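Side-chain contact in putative acyl-CoA thioester hydrolase YbhC (Escherichia coli K-12, PDB 3GRH), which is a putative thioesterase of the outer membrane, built on the pectinesterase beta-helix although it neither binds pectin nor shows pectinesterase activity: residues Ala82-Val87 and Ala111-Glu116. Sequence-based numbering, arbitrary orientation.
Sequences AGTQGV and AVMPGE
Met113 reaches across to the turn at Thr84-Val87 and meets it with the last two atoms of its side chain. Its sulfur, SD, lies 3.7 Å from CG2 of Val87, the two side chains crossing at a slant, while the terminal methyl CE bends aside to meet CG2 of Thr84 at 3.8 Å, tip to tip. That bend is the third torsion (chi3 63°): the chain runs extended as far as SD and then turns, so that SD rests mainly on Val87 and CE on Thr84, with SD also 4.2 Å from Thr84 CG2. On the other side, Thr84 sets OG1 beside its backbone N (chi1 -60°), where it makes a weak hydrogen bond to Pro81 O, and this turns the methyl CG2 anti to that N and toward the methionine.

The packing is close at these three groups and slight beyond them. Only 97 Å² is buried between the segments, no hydrogen bond joins them, and even the nearest CA atoms, those of Val87 and Met113, stand 8.5 Å apart. The type II turn closes on itself through Val87 N to Thr84 O (3.2 Å), with Gly86 at its third position; on its outer side Gln85 leads away from Met113 into solvent.

Met113 occupies the bend between strands 108-112 and 115-123, a corner of the right-handed parallel beta-helix, and its O accepts a hydrogen bond from Tyr117 OH. Backbone bonds tie this corner to Val79 of the edge strand 77-79, from which the turn loops out before helix 92-100, so the methionine bridges the end coil of the beta-helix and the loop leading into that helix.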
ATOM      1  N   ALA A  82     -22.311 -18.390  11.695  1.00 26.20           N
ATOM      2  CA  ALA A  82     -22.679 -19.788  11.831  1.00 26.67           C
ATOM      3  C   ALA A  82     -24.199 -20.037  11.723  1.00 28.16           C
ATOM      4  O   ALA A  82     -25.025 -19.335  12.325  1.00 28.15           O
ATOM      5  CB  ALA A  82     -22.139 -20.323  13.117  1.00 27.19           C
ATOM      6  N   GLY A  83     -24.544 -21.033  10.911  1.00 28.92           N
ATOM      7  CA  GLY A  83     -25.917 -21.456  10.720  1.00 28.69           C
ATOM      8  C   GLY A  83     -26.631 -20.742   9.584  1.00 29.20           C
ATOM      9  O   GLY A  83     -27.743 -21.129   9.233  1.00 29.45           O
ATOM     10  N   THR A  84     -26.019 -19.699   9.011  1.00 29.11           N
ATOM     11  CA  THR A  84     -26.671 -18.951   7.935  1.00 29.36           C
ATOM     12  C   THR A  84     -26.580 -19.771   6.661  1.00 29.55           C
ATOM     13  O   THR A  84     -25.588 -20.459   6.414  1.00 29.73           O
ATOM     14  CB  THR A  84     -26.044 -17.566   7.757  1.00 29.14           C
ATOM     15  OG1 THR A  84     -26.176 -16.819   8.971  1.00 31.95           O
ATOM     16  CG2 THR A  84     -26.738 -16.809   6.635  1.00 30.26           C
ATOM     17  N   GLN A  85     -27.621 -19.699   5.849  1.00 29.16           N
ATOM     18  CA  GLN A  85     -27.671 -20.471   4.618  1.00 29.07           C
ATOM     19  C   GLN A  85     -26.536 -20.163   3.654  1.00 28.79           C
ATOM     20  O   GLN A  85     -26.273 -18.997   3.302  1.00 29.47           O
ATOM     21  CB  GLN A  85     -29.019 -20.269   3.913  1.00 29.84           C
ATOM     22  CG  GLN A  85     -30.155 -21.009   4.550  1.00 30.28           C
ATOM     23  CD  GLN A  85     -31.352 -21.141   3.623  1.00 30.83           C
ATOM     24  OE1 GLN A  85     -31.220 -21.062   2.400  1.00 34.67           O
ATOM     25  NE2 GLN A  85     -32.524 -21.342   4.200  1.00 32.10           N
ATOM     26  N   GLY A  86     -25.849 -21.224   3.241  1.00 27.20           N
ATOM     27  CA  GLY A  86     -24.846 -21.127   2.209  1.00 25.93           C
ATOM     28  C   GLY A  86     -23.469 -20.846   2.757  1.00 24.33           C
ATOM     29  O   GLY A  86     -22.504 -20.882   2.009  1.00 25.17           O
ATOM     30  N   VAL A  87     -23.368 -20.565   4.057  1.00 22.92           N
ATOM     31  CA  VAL A  87     -22.061 -20.331   4.693  1.00 21.89           C
ATOM     32  C   VAL A  87     -21.308 -21.652   4.747  1.00 21.51           C
ATOM     33  O   VAL A  87     -21.891 -22.695   5.137  1.00 20.40           O
ATOM     34  CB  VAL A  87     -22.232 -19.755   6.120  1.00 21.87           C
ATOM     35  CG1 VAL A  87     -20.971 -19.781   6.877  1.00 22.77           C
ATOM     36  CG2 VAL A  87     -22.815 -18.338   6.067  1.00 21.73           C
ATOM     37  N   ALA A 111     -16.407 -15.491  -0.958  1.00  9.99           N
ATOM     38  CA  ALA A 111     -17.359 -14.398  -0.629  1.00 10.90           C
ATOM     39  C   ALA A 111     -17.415 -14.242   0.856  1.00 11.94           C
ATOM     40  O   ALA A 111     -17.417 -15.254   1.555  1.00 14.85           O
ATOM     41  CB  ALA A 111     -18.764 -14.702  -1.198  1.00 10.65           C
ATOM     42  N   VAL A 112     -17.472 -13.010   1.342  1.00 11.40           N
ATOM     43  CA  VAL A 112     -17.568 -12.748   2.775  1.00 12.06           C
ATOM     44  C   VAL A 112     -18.854 -11.922   3.033  1.00 12.01           C
ATOM     45  O   VAL A 112     -19.063 -10.861   2.472  1.00 11.87           O
ATOM     46  CB  VAL A 112     -16.339 -11.995   3.317  1.00 12.92           C
ATOM     47  CG1 VAL A 112     -16.518 -11.925   4.836  1.00 12.91           C
ATOM     48  CG2 VAL A 112     -15.016 -12.687   2.984  1.00 15.48           C
ATOM     49  N   MET A 113     -19.745 -12.482   3.859  1.00 12.62           N
ATOM     50  CA  MET A 113     -21.008 -11.872   4.192  1.00 13.42           C
ATOM     51  C   MET A 113     -20.786 -10.717   5.146  1.00 12.19           C
ATOM     52  O   MET A 113     -19.828 -10.683   5.896  1.00 13.87           O
ATOM     53  CB  MET A 113     -21.941 -12.885   4.853  1.00 14.17           C
ATOM     54  CG  MET A 113     -22.392 -13.920   3.893  1.00 16.36           C
ATOM     55  SD  MET A 113     -23.603 -15.002   4.561  1.00 22.94           S
ATOM     56  CE  MET A 113     -24.992 -13.900   4.894  1.00 26.29           C
ATOM     57  N   PRO A 114     -21.688  -9.742   5.123  1.00 12.66           N
ATOM     58  CA  PRO A 114     -21.587  -8.635   6.061  1.00 13.32           C
ATOM     59  C   PRO A 114     -21.386  -9.109   7.509  1.00 12.44           C
ATOM     60  O   PRO A 114     -22.031 -10.062   7.958  1.00 15.10           O
ATOM     61  CB  PRO A 114     -22.928  -7.921   5.871  1.00 13.35           C
ATOM     62  CG  PRO A 114     -23.250  -8.183   4.452  1.00 13.90           C
ATOM     63  CD  PRO A 114     -22.809  -9.581   4.176  1.00 13.72           C
ATOM     64  N   GLY A 115     -20.460  -8.474   8.189  1.00 13.26           N
ATOM     65  CA  GLY A 115     -20.126  -8.782   9.573  1.00 13.95           C
ATOM     66  C   GLY A 115     -18.775  -8.254   9.945  1.00 15.24           C
ATOM     67  O   GLY A 115     -18.125  -7.604   9.145  1.00 14.88           O
ATOM     68  N   GLU A 116     -18.401  -8.548  11.198  1.00 16.35           N
ATOM     69  CA  GLU A 116     -17.138  -8.174  11.754  1.00 15.62           C
ATOM     70  C   GLU A 116     -16.416  -9.476  11.971  1.00 15.31           C
ATOM     71  O   GLU A 116     -16.938 -10.430  12.580  1.00 16.96           O
ATOM     72  CB  GLU A 116     -17.352  -7.444  13.100  1.00 19.31           C
ATOM     73  CG  GLU A 116     -17.863  -6.025  13.008  1.00 25.22           C
ATOM     74  CD  GLU A 116     -19.311  -5.917  12.540  1.00 36.38           C
ATOM     75  OE1 GLU A 116     -20.162  -6.751  12.990  1.00 41.74           O
ATOM     76  OE2 GLU A 116     -19.590  -4.981  11.729  1.00 42.56           O
TER